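Local coordinates for protein trimethylamine-N-oxide reductase (Haemophilus influenzae, PDB 7L5I) that probably reduces S- and N-oxides such as trimethylamine N-oxide at a molybdenum centre carried by two molybdopterin guanine dinucleotide cofactors, at residues Glu116-Val121 with Tyr541-Glu546; Asn123-Val128 with Gln158-Ala163. All blocks are in the same frame, centred on the assembly; numbering follows the deposited sequence.

Contact 1 (Glu116-Val121 with Tyr541-Glu546); sequences EALDLV and YDIFVE
Two helices of the layer that covers one face of the six-stranded mixed sheet, 114-131 and 540-550, meet where L118 points across to E546 and I543. The helices come close, with the CA atoms of L118 and E546 7.3 Å apart. The two methyls of L118 divide the work. CD1 lies against the aliphatic root of E546, 3.6 Å from its CB and 4.0 Å from its CG, the two side chains crossing at about a right angle. CD2 of L118 touches CG2 of I543 more loosely, at 4.2 Å. In E546 the first torsion (chi1 -71°) sets CG beside the backbone N, where the leucine methyl meets it, and the bend at chi2 (-79°) then decides where the carboxylate goes. Its OE2 forms a salt bridge to NH1 of R550, at the end of the same helix, and R550 reaches across through NE to OD1 of D119. Beneath, A117 and I543 both rest on L502 of strand 500-503. No hydrogen bond joins the two segments directly. Their direct contact is therefore apolar, L118 coming closest to CB and CG of E546, while R550 pairs with the carboxylate and adds a charged link between the helices.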
ATOM      1  N   GLU A 116      26.645  21.904   8.881  1.00 15.60           N
ATOM      2  CA  GLU A 116      25.666  22.954   9.133  1.00 15.67           C
ATOM      3  C   GLU A 116      24.252  22.387   9.218  1.00 16.82           C
ATOM      4  O   GLU A 116      23.475  22.762  10.109  1.00 15.46           O
ATOM      5  CB  GLU A 116      25.745  24.026   8.036  1.00 19.20           C
ATOM      6  CG  GLU A 116      24.640  25.084   8.134  1.00 30.18           C
ATOM      7  CD  GLU A 116      24.968  26.388   7.394  1.00 46.27           C
ATOM      8  OE1 GLU A 116      26.013  26.449   6.701  1.00 51.60           O
ATOM      9  OE2 GLU A 116      24.164  27.350   7.527  1.00 34.09           O
ATOM     10  N   ALA A 117      23.908  21.469   8.313  1.00 15.26           N
ATOM     11  CA  ALA A 117      22.568  20.903   8.302  1.00 15.03           C
ATOM     12  C   ALA A 117      22.291  20.064   9.534  1.00 15.36           C
ATOM     13  O   ALA A 117      21.205  20.162  10.126  1.00 14.59           O
ATOM     14  CB  ALA A 117      22.377  20.047   7.045  1.00 17.63           C
ATOM     15  N   LEU A 118      23.252  19.227   9.921  1.00 13.24           N
ATOM     16  CA  LEU A 118      23.069  18.356  11.076  1.00 15.74           C
ATOM     17  C   LEU A 118      22.999  19.147  12.371  1.00 15.78           C
ATOM     18  O   LEU A 118      22.204  18.815  13.259  1.00 15.10           O
ATOM     19  CB  LEU A 118      24.190  17.332  11.127  1.00 13.13           C
ATOM     20  CG  LEU A 118      24.167  16.395   9.917  1.00 17.98           C
ATOM     21  CD1 LEU A 118      25.474  15.630   9.865  1.00 21.22           C
ATOM     22  CD2 LEU A 118      23.000  15.438   9.929  1.00 21.60           C
ATOM     23  N   ASP A 119      23.833  20.189  12.507  1.00 15.84           N
ATOM     24  CA  ASP A 119      23.738  21.077  13.659  1.00 17.42           C
ATOM     25  C   ASP A 119      22.349  21.727  13.734  1.00 15.59           C
ATOM     26  O   ASP A 119      21.762  21.844  14.817  1.00 16.31           O
ATOM     27  CB  ASP A 119      24.807  22.172  13.584  1.00 17.48           C
ATOM     28  CG  ASP A 119      26.221  21.685  13.871  1.00 23.76           C
ATOM     29  OD1 ASP A 119      26.433  20.542  14.302  1.00 26.59           O
ATOM     30  OD2 ASP A 119      27.154  22.506  13.678  1.00 26.96           O
ATOM     31  N   LEU A 120      21.810  22.149  12.583  1.00 14.60           N
ATOM     32  CA  LEU A 120      20.508  22.796  12.545  1.00 14.57           C
ATOM     33  C   LEU A 120      19.391  21.828  12.902  1.00 13.76           C
ATOM     34  O   LEU A 120      18.480  22.186  13.664  1.00 15.87           O
ATOM     35  CB  LEU A 120      20.268  23.413  11.168  1.00 15.16           C
ATOM     36  CG  LEU A 120      19.004  24.217  10.963  1.00 17.68           C
ATOM     37  CD1 LEU A 120      19.019  25.464  11.845  1.00 21.34           C
ATOM     38  CD2 LEU A 120      18.880  24.592   9.486  1.00 16.34           C
ATOM     39  N   VAL A 121      19.419  20.611  12.358  1.00 14.02           N
ATOM     40  CA  VAL A 121      18.417  19.612  12.735  1.00 13.47           C
ATOM     41  C   VAL A 121      18.471  19.357  14.233  1.00 13.44           C
ATOM     42  O   VAL A 121      17.442  19.340  14.920  1.00 13.25           O
ATOM     43  CB  VAL A 121      18.630  18.310  11.955  1.00 13.07           C
ATOM     44  CG1 VAL A 121      17.732  17.213  12.501  1.00 17.13           C
ATOM     45  CG2 VAL A 121      18.358  18.514  10.479  1.00 12.68           C
ATOM     46  N   TYR A 541      21.325   5.636   7.854  1.00 11.44           N
ATOM     47  CA  TYR A 541      22.023   5.146   9.040  1.00 13.41           C
ATOM     48  C   TYR A 541      23.101   6.125   9.469  1.00 14.40           C
ATOM     49  O   TYR A 541      23.184   6.492  10.641  1.00 13.44           O
ATOM     50  CB  TYR A 541      22.627   3.775   8.754  1.00 10.42           C
ATOM     51  CG  TYR A 541      23.346   3.155   9.943  1.00 13.00           C
ATOM     52  CD1 TYR A 541      24.648   3.507  10.244  1.00 15.14           C
ATOM     53  CD2 TYR A 541      22.716   2.258  10.766  1.00 14.94           C
ATOM     54  CE1 TYR A 541      25.309   2.959  11.336  1.00 20.99           C
ATOM     55  CE2 TYR A 541      23.370   1.698  11.853  1.00 15.82           C
ATOM     56  CZ  TYR A 541      24.660   2.049  12.130  1.00 18.10           C
ATOM     57  OH  TYR A 541      25.285   1.489  13.223  1.00 17.62           O
ATOM     58  N   ASP A 542      23.899   6.599   8.511  1.00 13.40           N
ATOM     59  CA  ASP A 542      24.963   7.551   8.806  1.00 12.80           C
ATOM     60  C   ASP A 542      24.411   8.914   9.217  1.00 15.91           C
ATOM     61  O   ASP A 542      24.976   9.570  10.099  1.00 16.45           O
ATOM     62  CB  ASP A 542      25.881   7.699   7.585  1.00 16.13           C
ATOM     63  CG  ASP A 542      26.681   6.433   7.302  1.00 25.97           C
ATOM     64  OD1 ASP A 542      26.686   5.533   8.163  1.00 26.00           O
ATOM     65  OD2 ASP A 542      27.325   6.347   6.229  1.00 30.62           O
ATOM     66  N   ILE A 543      23.328   9.367   8.585  1.00 13.08           N
ATOM     67  CA  ILE A 543      22.690  10.606   9.012  1.00 13.88           C
ATOM     68  C   ILE A 543      22.316  10.527  10.489  1.00 13.83           C
ATOM     69  O   ILE A 543      22.568  11.453  11.275  1.00 14.31           O
ATOM     70  CB  ILE A 543      21.449  10.907   8.144  1.00 12.73           C
ATOM     71  CG1 ILE A 543      21.870  11.214   6.689  1.00 13.16           C
ATOM     72  CG2 ILE A 543      20.711  12.077   8.733  1.00 14.62           C
ATOM     73  CD1 ILE A 543      20.745  11.286   5.712  1.00 13.58           C
ATOM     74  N   PHE A 544      21.685   9.429  10.881  1.00 13.96           N
ATOM     75  CA  PHE A 544      21.178   9.340  12.244  1.00 13.11           C
ATOM     76  C   PHE A 544      22.291   9.053  13.228  1.00 13.28           C
ATOM     77  O   PHE A 544      22.187   9.464  14.385  1.00 14.77           O
ATOM     78  CB  PHE A 544      20.040   8.316  12.315  1.00 14.79           C
ATOM     79  CG  PHE A 544      18.800   8.810  11.595  1.00 14.03           C
ATOM     80  CD1 PHE A 544      18.209   9.996  11.986  1.00 16.53           C
ATOM     81  CD2 PHE A 544      18.285   8.151  10.478  1.00 14.47           C
ATOM     82  CE1 PHE A 544      17.092  10.508  11.312  1.00 15.31           C
ATOM     83  CE2 PHE A 544      17.193   8.674   9.800  1.00 13.26           C
ATOM     84  CZ  PHE A 544      16.600   9.844  10.216  1.00 15.37           C
ATOM     85  N   VAL A 545      23.377   8.413  12.790  1.00 12.94           N
ATOM     86  CA  VAL A 545      24.551   8.308  13.656  1.00 13.76           C
ATOM     87  C   VAL A 545      25.088   9.695  13.993  1.00 15.61           C
ATOM     88  O   VAL A 545      25.439   9.982  15.150  1.00 14.46           O
ATOM     89  CB  VAL A 545      25.636   7.439  13.000  1.00 16.30           C
ATOM     90  CG1 VAL A 545      26.965   7.604  13.759  1.00 20.17           C
ATOM     91  CG2 VAL A 545      25.208   6.005  12.964  1.00 17.87           C
ATOM     92  N   GLU A 546      25.181  10.574  12.994  1.00 13.83           N
ATOM     93  CA  GLU A 546      25.644  11.934  13.249  1.00 17.65           C
ATOM     94  C   GLU A 546      24.694  12.705  14.167  1.00 16.83           C
ATOM     95  O   GLU A 546      25.143  13.461  15.033  1.00 17.31           O
ATOM     96  CB  GLU A 546      25.830  12.689  11.937  1.00 19.33           C
ATOM     97  CG  GLU A 546      27.022  12.203  11.128  1.00 26.87           C
ATOM     98  CD  GLU A 546      28.341  12.750  11.653  1.00 45.28           C
ATOM     99  OE1 GLU A 546      29.398  12.195  11.276  1.00 54.84           O
ATOM    100  OE2 GLU A 546      28.316  13.732  12.437  1.00 37.41           O
TER

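Contact 2 (Asn123-Val128 with Gln158-Ala163); sequences NQLKRV and QRYMNA
L125 alone carries the 123-128 side of this contact, reaching Y160 and M161 of helix 153-163. At the start of the segment, the carbonyl O of N123 accepts the backbone N of R127 at 3.0 Å. Q124 packs on P96 and V483, and its NE2 sits over one face of the R127 guanidinium, displaced from the centre of the group. L125 then points at the opposing helix. The backbones stand well apart here, the CA atoms of L125 and M161 being 9.8 Å from each other, so side chains have to span the gap. One leucine methyl, CD1, makes the closest approaches. It meets the rim of the Y160 ring, roughly level with it, 4.0 Å from CE2 and 3.8 Å from OH; this is van der Waals packing against the phenol rim rather than over its face. The ring gets there because Y160 holds CG anti to its backbone N (chi1 161°), which swings the phenol toward the leucine. The same CD1 meets the terminal methyl of M161, CE, at 3.9 Å, with the two side chains at about a right angle. A bend at chi2 (-65°) turns the methionine chain, and the anti chi3 (179°) extends CE to the leucine, so that CD1 fits into the corner between phenol and methyl. V128 closes the segment on A456 and I137. With L125 also on A456 and I485, and M161 on I137 and Y458, the arrangement is that of two neighbouring helices packed side by side on a sheet, as in the alpha/beta domains of the DMSO reductase family.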
ATOM      1  N   ASN A 123      19.629  21.206  16.679  1.00 15.03           N
ATOM      2  CA  ASN A 123      19.197  22.355  17.463  1.00 15.58           C
ATOM      3  C   ASN A 123      17.691  22.571  17.385  1.00 15.75           C
ATOM      4  O   ASN A 123      17.063  22.938  18.389  1.00 16.59           O
ATOM      5  CB  ASN A 123      19.938  23.603  16.996  1.00 18.15           C
ATOM      6  CG  ASN A 123      21.395  23.588  17.410  1.00 32.34           C
ATOM      7  OD1 ASN A 123      21.746  23.053  18.463  1.00 29.31           O
ATOM      8  ND2 ASN A 123      22.253  24.166  16.581  1.00 39.29           N
ATOM      9  N   GLN A 124      17.100  22.383  16.199  1.00 13.15           N
ATOM     10  CA  GLN A 124      15.659  22.567  16.042  1.00 14.11           C
ATOM     11  C   GLN A 124      14.863  21.490  16.758  1.00 17.29           C
ATOM     12  O   GLN A 124      13.812  21.785  17.348  1.00 16.76           O
ATOM     13  CB  GLN A 124      15.295  22.594  14.560  1.00 14.33           C
ATOM     14  CG  GLN A 124      15.682  23.886  13.904  1.00 18.12           C
ATOM     15  CD  GLN A 124      14.859  25.035  14.467  1.00 22.30           C
ATOM     16  OE1 GLN A 124      13.627  25.013  14.395  1.00 20.93           O
ATOM     17  NE2 GLN A 124      15.520  26.011  15.042  1.00 23.95           N
ATOM     18  N   LEU A 125      15.347  20.235  16.739  1.00 15.73           N
ATOM     19  CA  LEU A 125      14.633  19.196  17.471  1.00 14.93           C
ATOM     20  C   LEU A 125      14.847  19.353  18.971  1.00 17.76           C
ATOM     21  O   LEU A 125      13.933  19.105  19.758  1.00 16.33           O
ATOM     22  CB  LEU A 125      15.085  17.813  17.012  1.00 16.18           C
ATOM     23  CG  LEU A 125      14.684  17.411  15.585  1.00 14.21           C
ATOM     24  CD1 LEU A 125      15.294  16.065  15.227  1.00 17.56           C
ATOM     25  CD2 LEU A 125      13.165  17.374  15.407  1.00 18.26           C
ATOM     26  N   LYS A 126      16.049  19.760  19.381  1.00 15.17           N
ATOM     27  CA  LYS A 126      16.288  20.016  20.794  1.00 18.00           C
ATOM     28  C   LYS A 126      15.363  21.104  21.316  1.00 17.62           C
ATOM     29  O   LYS A 126      14.850  21.005  22.439  1.00 19.43           O
ATOM     30  CB  LYS A 126      17.750  20.389  21.024  1.00 22.15           C
ATOM     31  CG  LYS A 126      18.117  20.413  22.509  1.00 30.52           C
ATOM     32  CD  LYS A 126      19.434  21.127  22.785  1.00 44.22           C
ATOM     33  CE  LYS A 126      19.581  21.447  24.286  1.00 52.59           C
ATOM     34  NZ  LYS A 126      19.612  22.919  24.554  1.00 67.04           N
ATOM     35  N   ARG A 127      15.126  22.151  20.516  1.00 15.24           N
ATOM     36  CA  ARG A 127      14.228  23.217  20.943  1.00 18.07           C
ATOM     37  C   ARG A 127      12.840  22.665  21.218  1.00 17.93           C
ATOM     38  O   ARG A 127      12.226  22.971  22.252  1.00 17.39           O
ATOM     39  CB  ARG A 127      14.170  24.312  19.877  1.00 20.00           C
ATOM     40  CG  ARG A 127      13.204  25.454  20.210  1.00 24.87           C
ATOM     41  CD  ARG A 127      13.172  26.522  19.104  1.00 29.56           C
ATOM     42  NE  ARG A 127      14.442  27.237  18.954  1.00 33.18           N
ATOM     43  CZ  ARG A 127      14.735  28.054  17.940  1.00 39.42           C
ATOM     44  NH1 ARG A 127      13.858  28.263  16.967  1.00 29.80           N
ATOM     45  NH2 ARG A 127      15.915  28.659  17.893  1.00 38.55           N
ATOM     46  N   VAL A 128      12.319  21.843  20.300  1.00 16.54           N
ATOM     47  CA  VAL A 128      10.990  21.277  20.501  1.00 14.49           C
ATOM     48  C   VAL A 128      10.977  20.341  21.702  1.00 17.59           C
ATOM     49  O   VAL A 128      10.023  20.332  22.498  1.00 19.38           O
ATOM     50  CB  VAL A 128      10.512  20.549  19.231  1.00 17.95           C
ATOM     51  CG1 VAL A 128       9.211  19.825  19.542  1.00 19.48           C
ATOM     52  CG2 VAL A 128      10.336  21.532  18.074  1.00 18.47           C
ATOM     53  N   GLN A 158      13.081   6.270  13.553  1.00 13.31           N
ATOM     54  CA  GLN A 158      12.382   6.062  14.818  1.00 11.22           C
ATOM     55  C   GLN A 158      13.342   5.601  15.900  1.00 14.08           C
ATOM     56  O   GLN A 158      13.158   5.946  17.068  1.00 12.20           O
ATOM     57  CB  GLN A 158      11.215   5.099  14.619  1.00 13.24           C
ATOM     58  CG  GLN A 158      10.158   5.738  13.724  1.00 13.74           C
ATOM     59  CD  GLN A 158       8.933   4.916  13.552  1.00 15.06           C
ATOM     60  OE1 GLN A 158       8.900   3.727  13.898  1.00 16.58           O
ATOM     61  NE2 GLN A 158       7.885   5.526  12.997  1.00 14.80           N
ATOM     62  N   ARG A 159      14.362   4.837  15.523  1.00 12.63           N
ATOM     63  CA  ARG A 159      15.420   4.442  16.443  1.00 13.38           C
ATOM     64  C   ARG A 159      16.127   5.662  17.006  1.00 13.33           C
ATOM     65  O   ARG A 159      16.371   5.751  18.219  1.00 12.82           O
ATOM     66  CB  ARG A 159      16.416   3.533  15.738  1.00 12.62           C
ATOM     67  CG  ARG A 159      17.442   2.890  16.681  1.00 14.10           C
ATOM     68  CD  ARG A 159      18.371   1.987  15.879  1.00 14.58           C
ATOM     69  NE  ARG A 159      19.426   1.451  16.727  1.00 16.21           N
ATOM     70  CZ  ARG A 159      19.306   0.345  17.447  1.00 17.35           C
ATOM     71  NH1 ARG A 159      18.187  -0.378  17.393  1.00 15.60           N
ATOM     72  NH2 ARG A 159      20.312  -0.054  18.219  1.00 18.77           N
ATOM     73  N   TYR A 160      16.470   6.621  16.147  1.00 13.11           N
ATOM     74  CA  TYR A 160      17.060   7.863  16.620  1.00 11.45           C
ATOM     75  C   TYR A 160      16.104   8.636  17.520  1.00 14.89           C
ATOM     76  O   TYR A 160      16.508   9.161  18.564  1.00 14.69           O
ATOM     77  CB  TYR A 160      17.487   8.721  15.421  1.00 13.34           C
ATOM     78  CG  TYR A 160      17.669  10.168  15.798  1.00 12.33           C
ATOM     79  CD1 TYR A 160      18.805  10.599  16.451  1.00 14.10           C
ATOM     80  CD2 TYR A 160      16.686  11.098  15.535  1.00 15.28           C
ATOM     81  CE1 TYR A 160      18.955  11.923  16.825  1.00 14.93           C
ATOM     82  CE2 TYR A 160      16.821  12.409  15.901  1.00 15.83           C
ATOM     83  CZ  TYR A 160      17.947  12.833  16.548  1.00 18.23           C
ATOM     84  OH  TYR A 160      18.064  14.156  16.900  1.00 21.63           O
ATOM     85  N   MET A 161      14.826   8.715  17.136  1.00 13.85           N
ATOM     86  CA  MET A 161      13.867   9.472  17.934  1.00 13.03           C
ATOM     87  C   MET A 161      13.693   8.835  19.305  1.00 16.71           C
ATOM     88  O   MET A 161      13.618   9.539  20.324  1.00 15.79           O
ATOM     89  CB  MET A 161      12.528   9.560  17.208  1.00 16.12           C
ATOM     90  CG  MET A 161      12.563  10.517  16.026  1.00 16.42           C
ATOM     91  SD  MET A 161      12.844  12.238  16.526  1.00 18.39           S
ATOM     92  CE  MET A 161      12.861  13.040  14.925  1.00 17.18           C
ATOM     93  N   ASN A 162      13.681   7.507  19.354  1.00 14.02           N
ATOM     94  CA  ASN A 162      13.548   6.826  20.636  1.00 15.12           C
ATOM     95  C   ASN A 162      14.788   7.004  21.488  1.00 16.26           C
ATOM     96  O   ASN A 162      14.676   7.191  22.701  1.00 17.73           O
ATOM     97  CB  ASN A 162      13.234   5.352  20.428  1.00 15.12           C
ATOM     98  CG  ASN A 162      11.778   5.121  20.184  1.00 15.07           C
ATOM     99  OD1 ASN A 162      10.939   5.886  20.644  1.00 17.35           O
ATOM    100  ND2 ASN A 162      11.460   4.059  19.460  1.00 17.50           N
ATOM    101  N   ALA A 163      15.966   6.959  20.876  1.00 15.69           N
ATOM    102  CA  ALA A 163      17.192   7.173  21.642  1.00 15.00           C
ATOM    103  C   ALA A 163      17.289   8.579  22.223  1.00 18.71           C
ATOM    104  O   ALA A 163      18.025   8.782  23.192  1.00 18.37           O
ATOM    105  CB  ALA A 163      18.415   6.906  20.772  1.00 17.39           C
TER

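How the contacts relate
Contacts 1 and 2 share helix 114-131: L118 and L125, seven residues apart, lie two turns from each other and turn to different partner helices. Their centres are about 11 Å apart. Those partner helices also meet, F544 CD1 packing 3.7 Å from Y160 CB, so that 114-131, 540-550 and 153-163 touch one another pairwise, and all three lie against strands of the mixed sheet, with I485 touched by both V121 and L125. Contact 1 lies nearer the cofactor, the side chain of I543 being about 6 Å from a bound MGD, against about 12 Å for Y160 in contact 2. Neither includes the residues Y142, W144 and S175 around the oxygen ligand.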